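Local coordinates for cytoplasmic protein (Cryptococcus neoformans var. grubii serotype A, PDB 7LPO) that probably hydrolyses steryl beta-glucosides, releasing the sterol from its sugar, at residues Tyr162-Asp167 against Asp234-His239; Gly456-Thr461 against Trp466-Ala471; Ile522-Asp527 against Gln550-Cys555. One frame throughout, in Å; residues are numbered along the deposited sequence.

In the fold
Interactions 2 and 3 are neighbours, with centres about 11 Å apart, and they meet directly: Thr458 O lies 3.5 Å from Pro525 CG, and Thr458 CG2 packs against Ala552 CB at 4.1 Å. Together they join chain segments that follow what are probably the sixth and seventh strands of the barrel, 447-449 and 518-522. Interaction 1 stands apart, its centre about 37 Å from that of interaction 2 and about 38 Å from that of interaction 3, which lies across the chain's centre from it. It belongs to the long excursion between strands 137-143 and 263-267. Segment 522-527 continues directly from strand 518-522, at whose end the family 5 fold would place the catalytic nucleophile.

Interaction 1 (Tyr162-Asp167 against Asp234-His239); sequences YACGID and DFLQDH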
loop_
_atom_site.group_PDB
_atom_site.type_symbol
_atom_site.label_atom_id
_atom_site.label_comp_id
_atom_site.label_asym_id
_atom_site.label_seq_id
_atom_site.Cartn_x
_atom_site.Cartn_y
_atom_site.Cartn_z
ATOM N N TYR A 162 -6.154 1.448 -24.293
ATOM C CA TYR A 162 -6.150 1.564 -25.745
ATOM C C TYR A 162 -4.744 1.414 -26.299
ATOM O O TYR A 162 -4.545 0.758 -27.326
ATOM C CB TYR A 162 -6.749 2.903 -26.150
ATOM C CG TYR A 162 -8.231 2.979 -25.974
ATOM C CD1 TYR A 162 -9.083 2.297 -26.833
ATOM C CD2 TYR A 162 -8.787 3.723 -24.958
ATOM C CE1 TYR A 162 -10.440 2.369 -26.694
ATOM C CE2 TYR A 162 -10.154 3.803 -24.811
ATOM C CZ TYR A 162 -10.972 3.127 -25.687
ATOM O OH TYR A 162 -12.332 3.205 -25.543
ATOM N N ALA A 163 -3.750 1.992 -25.623
ATOM C CA ALA A 163 -2.373 1.823 -26.071
ATOM C C ALA A 163 -1.985 0.350 -26.129
ATOM O O ALA A 163 -1.203 -0.050 -27.005
ATOM C CB ALA A 163 -1.427 2.598 -25.161
ATOM N N CYS A 164 -2.537 -0.471 -25.227
ATOM C CA CYS A 164 -2.278 -1.907 -25.184
ATOM C C CYS A 164 -3.177 -2.707 -26.121
ATOM O O CYS A 164 -3.108 -3.943 -26.119
ATOM C CB CYS A 164 -2.441 -2.427 -23.753
ATOM S SG CYS A 164 -1.172 -1.771 -22.617
ATOM N N GLY A 165 -3.996 -2.038 -26.930
ATOM C CA GLY A 165 -4.826 -2.730 -27.893
ATOM C C GLY A 165 -6.030 -3.414 -27.304
ATOM O O GLY A 165 -6.523 -4.383 -27.879
ATOM N N ILE A 166 -6.525 -2.929 -26.173
ATOM C CA ILE A 166 -7.616 -3.551 -25.439
ATOM C C ILE A 166 -8.828 -2.646 -25.564
ATOM O O ILE A 166 -8.712 -1.426 -25.403
ATOM C CB ILE A 166 -7.239 -3.771 -23.960
ATOM C CG1 ILE A 166 -6.294 -4.964 -23.825
ATOM C CG2 ILE A 166 -8.475 -4.003 -23.114
ATOM C CD1 ILE A 166 -5.514 -4.984 -22.528
ATOM N N ASP A 167 -9.981 -3.236 -25.877
ATOM C CA ASP A 167 -11.241 -2.505 -25.890
ATOM C C ASP A 167 -11.831 -2.528 -24.486
ATOM O O ASP A 167 -12.315 -3.589 -24.045
ATOM C CB ASP A 167 -12.213 -3.118 -26.884
ATOM C CG ASP A 167 -13.394 -2.191 -27.205
ATOM O OD1 ASP A 167 -13.741 -1.350 -26.337
ATOM O OD2 ASP A 167 -13.970 -2.298 -28.321
ATOM N N ASP A 234 8.572 0.456 -23.204
ATOM C CA ASP A 234 9.167 1.774 -22.992
ATOM C C ASP A 234 8.108 2.867 -23.012
ATOM O O ASP A 234 8.142 3.794 -22.195
ATOM C CB ASP A 234 10.241 2.046 -24.050
ATOM C CG ASP A 234 11.556 1.313 -23.755
ATOM O OD1 ASP A 234 11.868 1.093 -22.561
ATOM O OD2 ASP A 234 12.271 0.943 -24.713
ATOM N N PHE A 235 7.160 2.776 -23.942
ATOM C CA PHE A 235 6.065 3.738 -23.985
ATOM C C PHE A 235 5.378 3.839 -22.623
ATOM O O PHE A 235 5.273 4.928 -22.050
ATOM C CB PHE A 235 5.088 3.321 -25.091
ATOM C CG PHE A 235 3.977 4.298 -25.338
ATOM C CD1 PHE A 235 2.795 4.219 -24.621
ATOM C CD2 PHE A 235 4.103 5.278 -26.303
ATOM C CE1 PHE A 235 1.766 5.116 -24.855
ATOM C CE2 PHE A 235 3.083 6.178 -26.536
ATOM C CZ PHE A 235 1.916 6.095 -25.818
ATOM N N LEU A 236 4.942 2.705 -22.067
ATOM C CA LEU A 236 4.229 2.746 -20.791
ATOM C C LEU A 236 5.139 3.204 -19.655
ATOM O O LEU A 236 4.759 4.074 -18.865
ATOM C CB LEU A 236 3.624 1.378 -20.470
ATOM C CG LEU A 236 2.521 0.899 -21.417
ATOM C CD1 LEU A 236 2.042 -0.528 -21.104
ATOM C CD2 LEU A 236 1.348 1.867 -21.399
ATOM N N GLN A 237 6.347 2.636 -19.546
ATOM C CA GLN A 237 7.215 3.006 -18.429
ATOM C C GLN A 237 7.639 4.469 -18.523
ATOM O O GLN A 237 7.662 5.178 -17.512
ATOM C CB GLN A 237 8.453 2.101 -18.374
ATOM C CG GLN A 237 8.184 0.680 -17.903
ATOM C CD GLN A 237 9.430 -0.019 -17.354
ATOM O OE1 GLN A 237 10.265 0.593 -16.677
ATOM N NE2 GLN A 237 9.546 -1.316 -17.630
ATOM N N ASP A 238 7.981 4.941 -19.727
ATOM C CA ASP A 238 8.424 6.326 -19.880
ATOM C C ASP A 238 7.310 7.310 -19.539
ATOM O O ASP A 238 7.565 8.366 -18.951
ATOM C CB ASP A 238 8.919 6.580 -21.309
ATOM C CG ASP A 238 10.263 5.940 -21.593
ATOM O OD1 ASP A 238 10.864 5.348 -20.675
ATOM O OD2 ASP A 238 10.720 6.017 -22.751
ATOM N N HIS A 239 6.069 7.009 -19.925
ATOM C CA HIS A 239 4.986 7.938 -19.603
ATOM C C HIS A 239 4.701 7.942 -18.102
ATOM O O HIS A 239 4.435 8.997 -17.515
ATOM C CB HIS A 239 3.726 7.594 -20.408
ATOM C CG HIS A 239 3.733 8.145 -21.803
ATOM N ND1 HIS A 239 4.289 7.467 -22.867
ATOM C CD2 HIS A 239 3.266 9.315 -22.307
ATOM C CE1 HIS A 239 4.162 8.194 -23.967
ATOM N NE2 HIS A 239 3.551 9.323 -23.653
#
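Ala163 CB, in the last turn of helix 159-163, approaches the Phe235 ring in the first turns of helix 232-254 obliquely and comes within 4.1 Å of its CE1 atom. Beside it, Cys164 SG touches Leu236 CD1 at 3.8 Å. Leu236 points its branch across the gap: with chi2 at 175° its CD1 methyl is the far end of an extended chain, aimed at the sulfur. Each residue suits its place, since alanine is short enough for a ring to come up close, and a cysteine thiol is a small, polarisable group that packs readily against a methyl in a buried setting.

The hydrogen bonds here run within each segment. His239 ND1 donates to Phe235 O over 2.8 Å, with the acceptor practically in the plane of the imidazole. The same oxygen takes the helical bond from His239 N at 3.1 Å, and the two donors reach it from opposite faces of the carbonyl. The ND1 bond helps to hold the imidazole where its CE1 atom lies 3.4 Å above one face of the Phe235 ring, toward the rim. In the other segment, Gly165 ends its helix in a Schellman motif, and its phi of 76° is one that glycine adopts easily.

Around the contact, Arg357 takes up the carbonyl oxygens of Tyr162 and Ala163 at the helix end. Helix 206-221 flanks it through Ile211 and Phe214 on Cys164 and Phe215 on Leu236, Ile227 of strand 226-227 touches both Ala163 and Phe235, and helix 105-109 meets His239.

Interaction 2 (Gly456-Thr461 against Trp466-Ala471); sequences GLTLMT and WFNADA
Leu457 lays its CD2 methyl over the start of strand 467-469, 3.7 Å from Phe467 CE2 and 3.3 Å from Phe467 O. The methyl meets the phenyl ring obliquely and also lies against the CA and the amide carbon and oxygen of Asn468. Its route there follows from the first torsion: CG stands anti to the backbone N (chi1 175°), and the branch leaves the helix in the direction of the strand. Closer to the backbone, Leu457 CB rests 3.7 Å from Asn468 OD1. A branched aliphatic residue fits well, because it can touch an aromatic ring and an amide group together.

Phe467 bends back over the preceding residue, with CG between its backbone N and carbonyl carbon (chi1 62°). This places its CD1 over the centre of one face of the Trp466 indole, while its CE2 remains available to Leu457.

The polar side is centred on Asn468. Its OD1 accepts the backbone N of Ala469 at 2.6 Å, in the carbonyl plane and on a lone pair. A water lies at hydrogen-bonding distance from OD1, 2.7 Å, and accepts from Leu457 N at 3.1 Å. The ND2 end donates to Asp455 OD1, and the other carboxylate oxygen of Asp455 is bonded to Thr458 OG1.

In the fold, a short helix packs on a strand that follows it within a few residues; strand 467-469 pairs antiparallel with 486-488 in a small two-stranded sheet beside helix 490-512.

Asparagine therefore suits a buried place in a partly buried contact that mixes apolar and polar groups: OD1 meets a backbone amide and a water, ND2 a carboxylate, and the water links to the helix start, where no direct hydrogen bond joins the segments.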
loop_
_atom_site.group_PDB
_atom_site.type_symbol
_atom_site.label_atom_id
_atom_site.label_comp_id
_atom_site.label_asym_id
_atom_site.label_seq_id
_atom_site.Cartn_x
_atom_site.Cartn_y
_atom_site.Cartn_z
ATOM N N GLY A 456 -3.611 -11.681 6.286
ATOM C CA GLY A 456 -4.413 -12.041 5.129
ATOM C C GLY A 456 -5.672 -12.812 5.477
ATOM O O GLY A 456 -6.723 -12.600 4.869
ATOM N N LEU A 457 -5.582 -13.732 6.436
ATOM C CA LEU A 457 -6.775 -14.462 6.841
ATOM C C LEU A 457 -7.871 -13.499 7.284
ATOM O O LEU A 457 -9.042 -13.649 6.912
ATOM C CB LEU A 457 -6.434 -15.443 7.965
ATOM C CG LEU A 457 -7.654 -16.171 8.533
ATOM C CD1 LEU A 457 -8.240 -17.106 7.475
ATOM C CD2 LEU A 457 -7.329 -16.954 9.794
ATOM N N THR A 458 -7.518 -12.530 8.123
ATOM C CA THR A 458 -8.503 -11.566 8.597
ATOM C C THR A 458 -9.027 -10.708 7.453
ATOM O O THR A 458 -10.240 -10.490 7.327
ATOM C CB THR A 458 -7.881 -10.696 9.690
ATOM O OG1 THR A 458 -7.403 -11.541 10.752
ATOM C CG2 THR A 458 -8.890 -9.716 10.235
ATOM N N LEU A 459 -8.125 -10.236 6.593
ATOM C CA LEU A 459 -8.524 -9.396 5.471
ATOM C C LEU A 459 -9.504 -10.119 4.556
ATOM O O LEU A 459 -10.545 -9.566 4.187
ATOM C CB LEU A 459 -7.282 -8.969 4.699
ATOM C CG LEU A 459 -7.409 -7.870 3.651
ATOM C CD1 LEU A 459 -7.827 -6.579 4.290
ATOM C CD2 LEU A 459 -6.082 -7.718 2.921
ATOM N N MET A 460 -9.199 -11.365 4.188
ATOM C CA MET A 460 -10.021 -12.041 3.187
ATOM C C MET A 460 -11.344 -12.538 3.756
ATOM O O MET A 460 -12.364 -12.525 3.056
ATOM C CB MET A 460 -9.255 -13.211 2.573
ATOM C CG MET A 460 -7.884 -12.839 2.038
ATOM S SD MET A 460 -7.927 -11.622 0.682
ATOM C CE MET A 460 -8.851 -12.517 -0.533
ATOM N N THR A 461 -11.355 -13.008 5.000
ATOM C CA THR A 461 -12.572 -13.555 5.588
ATOM C C THR A 461 -13.403 -12.498 6.292
ATOM O O THR A 461 -14.544 -12.794 6.686
ATOM C CB THR A 461 -12.234 -14.666 6.583
ATOM O OG1 THR A 461 -11.509 -14.111 7.687
ATOM C CG2 THR A 461 -11.391 -15.744 5.915
ATOM N N TRP A 466 -10.477 -17.326 15.630
ATOM C CA TRP A 466 -9.818 -17.906 16.794
ATOM C C TRP A 466 -8.594 -18.718 16.403
ATOM O O TRP A 466 -7.894 -19.229 17.285
ATOM C CB TRP A 466 -10.801 -18.781 17.589
ATOM C CG TRP A 466 -11.536 -19.796 16.768
ATOM C CD1 TRP A 466 -12.760 -19.645 16.189
ATOM C CD2 TRP A 466 -11.101 -21.122 16.441
ATOM N NE1 TRP A 466 -13.110 -20.789 15.507
ATOM C CE2 TRP A 466 -12.108 -21.711 15.650
ATOM C CE3 TRP A 466 -9.959 -21.868 16.741
ATOM C CZ2 TRP A 466 -12.000 -23.002 15.142
ATOM C CZ3 TRP A 466 -9.855 -23.151 16.242
ATOM C CH2 TRP A 466 -10.868 -23.706 15.445
ATOM N N PHE A 467 -8.339 -18.852 15.104
ATOM C CA PHE A 467 -7.143 -19.472 14.564
ATOM C C PHE A 467 -6.530 -18.532 13.536
ATOM O O PHE A 467 -7.167 -17.586 13.069
ATOM C CB PHE A 467 -7.460 -20.804 13.884
ATOM C CG PHE A 467 -8.388 -20.660 12.716
ATOM C CD1 PHE A 467 -9.756 -20.633 12.910
ATOM C CD2 PHE A 467 -7.893 -20.514 11.430
ATOM C CE1 PHE A 467 -10.626 -20.480 11.843
ATOM C CE2 PHE A 467 -8.752 -20.356 10.362
ATOM C CZ PHE A 467 -10.126 -20.342 10.571
ATOM N N ASN A 468 -5.283 -18.802 13.178
ATOM C CA ASN A 468 -4.623 -18.084 12.097
ATOM C C ASN A 468 -3.472 -18.964 11.638
ATOM O O ASN A 468 -3.263 -20.058 12.170
ATOM C CB ASN A 468 -4.163 -16.684 12.527
ATOM C CG ASN A 468 -4.070 -15.712 11.354
ATOM O OD1 ASN A 468 -3.640 -16.081 10.256
ATOM N ND2 ASN A 468 -4.477 -14.465 11.582
ATOM N N ALA A 469 -2.734 -18.493 10.640
ATOM C CA ALA A 469 -1.666 -19.297 10.071
ATOM C C ALA A 469 -0.559 -18.389 9.564
ATOM O O ALA A 469 -0.804 -17.253 9.142
ATOM C CB ALA A 469 -2.182 -20.186 8.937
ATOM N N ASP A 470 0.662 -18.918 9.598
ATOM C CA ASP A 470 1.856 -18.159 9.244
ATOM C C ASP A 470 2.016 -18.170 7.729
ATOM O O ASP A 470 2.702 -19.025 7.163
ATOM C CB ASP A 470 3.073 -18.752 9.939
ATOM C CG ASP A 470 4.371 -18.091 9.506
ATOM O OD1 ASP A 470 4.324 -17.026 8.845
ATOM O OD2 ASP A 470 5.437 -18.643 9.831
ATOM N N ALA A 471 1.412 -17.175 7.069
ATOM C CA ALA A 471 1.358 -17.174 5.608
ATOM C C ALA A 471 2.731 -16.942 4.981
ATOM O O ALA A 471 3.036 -17.499 3.918
ATOM C CB ALA A 471 0.369 -16.112 5.120
HETATM O O HOH W 1 -3.197 -14.205 8.312
#

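Interaction 3 (Ile522-Asp527 against Gln550-Cys555); sequences IGIPYD and QKAMDC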
loop_
_atom_site.group_PDB
_atom_site.type_symbol
_atom_site.label_atom_id
_atom_site.label_comp_id
_atom_site.label_asym_id
_atom_site.label_seq_id
_atom_site.Cartn_x
_atom_site.Cartn_y
_atom_site.Cartn_z
ATOM N N ILE A 522 -0.425 -1.513 6.361
ATOM C CA ILE A 522 -0.861 -2.553 7.288
ATOM C C ILE A 522 -2.210 -2.116 7.833
ATOM O O ILE A 522 -2.440 -0.920 8.044
ATOM C CB ILE A 522 0.181 -2.793 8.409
ATOM C CG1 ILE A 522 -0.306 -3.870 9.388
ATOM C CG2 ILE A 522 0.490 -1.514 9.167
ATOM C CD1 ILE A 522 0.798 -4.450 10.242
ATOM N N GLY A 523 -3.120 -3.072 8.005
ATOM C CA GLY A 523 -4.455 -2.727 8.474
ATOM C C GLY A 523 -5.374 -3.927 8.534
ATOM O O GLY A 523 -4.980 -5.055 8.231
ATOM N N ILE A 524 -6.618 -3.659 8.928
ATOM C CA ILE A 524 -7.635 -4.699 9.106
ATOM C C ILE A 524 -8.974 -4.189 8.597
ATOM O O ILE A 524 -9.203 -2.976 8.503
ATOM C CB ILE A 524 -7.782 -5.137 10.580
ATOM C CG1 ILE A 524 -8.133 -3.937 11.465
ATOM C CG2 ILE A 524 -6.495 -5.780 11.098
ATOM C CD1 ILE A 524 -9.597 -3.830 11.855
ATOM N N PRO A 525 -9.890 -5.106 8.272
ATOM C CA PRO A 525 -11.232 -4.698 7.818
ATOM C C PRO A 525 -12.186 -4.427 8.976
ATOM O O PRO A 525 -12.288 -5.214 9.921
ATOM C CB PRO A 525 -11.706 -5.895 6.990
ATOM C CG PRO A 525 -11.024 -7.085 7.676
ATOM C CD PRO A 525 -9.666 -6.560 8.132
ATOM N N TYR A 526 -12.913 -3.320 8.877
ATOM C CA TYR A 526 -13.871 -2.937 9.902
ATOM C C TYR A 526 -15.276 -3.456 9.626
ATOM O O TYR A 526 -16.093 -3.511 10.554
ATOM C CB TYR A 526 -13.899 -1.410 10.044
ATOM C CG TYR A 526 -12.744 -0.878 10.861
ATOM C CD1 TYR A 526 -12.819 -0.816 12.239
ATOM C CD2 TYR A 526 -11.568 -0.465 10.255
ATOM C CE1 TYR A 526 -11.758 -0.345 12.996
ATOM C CE2 TYR A 526 -10.496 0.005 11.013
ATOM C CZ TYR A 526 -10.611 0.061 12.380
ATOM O OH TYR A 526 -9.588 0.547 13.135
ATOM N N ASP A 527 -15.569 -3.850 8.387
ATOM C CA ASP A 527 -16.882 -4.391 8.037
ATOM C C ASP A 527 -17.000 -5.877 8.350
ATOM O O ASP A 527 -17.593 -6.637 7.579
ATOM C CB ASP A 527 -17.188 -4.121 6.563
ATOM C CG ASP A 527 -16.113 -4.652 5.616
ATOM O OD1 ASP A 527 -14.928 -4.724 6.010
ATOM O OD2 ASP A 527 -16.453 -4.970 4.454
ATOM N N GLN A 550 -10.995 -4.509 17.243
ATOM C CA GLN A 550 -9.960 -4.049 18.156
ATOM C C GLN A 550 -8.885 -5.115 18.361
ATOM O O GLN A 550 -7.690 -4.821 18.286
ATOM C CB GLN A 550 -10.592 -3.665 19.486
ATOM C CG GLN A 550 -9.623 -3.119 20.503
ATOM C CD GLN A 550 -10.324 -2.408 21.641
ATOM O OE1 GLN A 550 -10.064 -2.695 22.802
ATOM N NE2 GLN A 550 -11.215 -1.487 21.316
ATOM N N LYS A 551 -9.295 -6.357 18.624
ATOM C CA LYS A 551 -8.314 -7.429 18.775
ATOM C C LYS A 551 -7.492 -7.605 17.503
ATOM O O LYS A 551 -6.261 -7.717 17.552
ATOM C CB LYS A 551 -9.014 -8.739 19.142
ATOM C CG LYS A 551 -9.675 -8.755 20.512
ATOM C CD LYS A 551 -10.159 -10.160 20.850
ATOM C CE LYS A 551 -11.450 -10.151 21.643
ATOM N NZ LYS A 551 -11.348 -9.314 22.874
ATOM N N ALA A 552 -8.160 -7.663 16.348
ATOM C CA ALA A 552 -7.439 -7.822 15.088
ATOM C C ALA A 552 -6.446 -6.688 14.885
ATOM O O ALA A 552 -5.267 -6.920 14.588
ATOM C CB ALA A 552 -8.430 -7.885 13.923
ATOM N N MET A 553 -6.912 -5.447 15.030
ATOM C CA MET A 553 -6.051 -4.275 14.914
ATOM C C MET A 553 -4.871 -4.356 15.885
ATOM O O MET A 553 -3.726 -4.112 15.505
ATOM C CB MET A 553 -6.867 -3.012 15.192
ATOM C CG MET A 553 -6.163 -1.703 14.920
ATOM S SD MET A 553 -6.126 -1.278 13.152
ATOM C CE MET A 553 -4.444 -1.350 12.845
ATOM N N ASP A 554 -5.164 -4.668 17.152
ATOM C CA ASP A 554 -4.117 -4.706 18.176
ATOM C C ASP A 554 -3.090 -5.799 17.906
ATOM O O ASP A 554 -1.906 -5.615 18.203
ATOM C CB ASP A 554 -4.769 -4.901 19.550
ATOM C CG ASP A 554 -3.775 -4.845 20.691
ATOM O OD1 ASP A 554 -2.915 -3.944 20.711
ATOM O OD2 ASP A 554 -3.856 -5.712 21.584
ATOM N N CYS A 555 -3.513 -6.931 17.340
ATOM C CA CYS A 555 -2.561 -7.968 16.944
ATOM C C CYS A 555 -1.625 -7.469 15.845
ATOM O O CYS A 555 -0.402 -7.651 15.918
ATOM C CB CYS A 555 -3.313 -9.212 16.480
ATOM S SG CYS A 555 -2.246 -10.469 15.761
#
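Asp554 N bonds to Gln550 O at 2.8 Å, closing the turn of helix that presents Ala552 and Met553 to Ile524 and Tyr526. No hydrogen bond crosses between the segments, and the contact is made by apolar surfaces and one thioether.

Ile524 is the wedge. Its CG1 touches Met553 SD at 3.7 Å, while CG2 takes a different neighbour, lying 4.0 Å from Ala552 CB and 3.9 Å from Ala552 O. Both branches are thus used, which suits a beta-branched residue facing a helix. The first torsion puts CG1 between the backbone N and the carbonyl carbon, and an unusual chi2 of 101°, away from a staggered value, turns CD1 over the centre of one face of the Tyr526 ring.

Met553 is bent along its chain at both chi2 (79°) and chi3 (-115°). Its sulfur touches Ile524 CG1 and lies 3.9 Å from Tyr526 OH, the two approaching it at roughly a right angle. An unbranched, apolar and polarisable thioether can bend to follow the isoleucine and still sit near a tyrosine hydroxyl in a buried place. Alanine at 552 keeps the helix surface low, and the isoleucine can settle against its backbone.

Further partners fix the frame. Arg660 makes a cation-pi contact with Tyr526, helix 662-665 covers Met553 through Ala664, and Asp554 forms salt bridges with Arg494 and Arg667.

The arrangement is that of a beta/alpha (TIM) barrel of the family 5 kind: the chain leaving barrel strand 518-522 packs on helix 547-559, which then leads to the next parallel strand, 567-570.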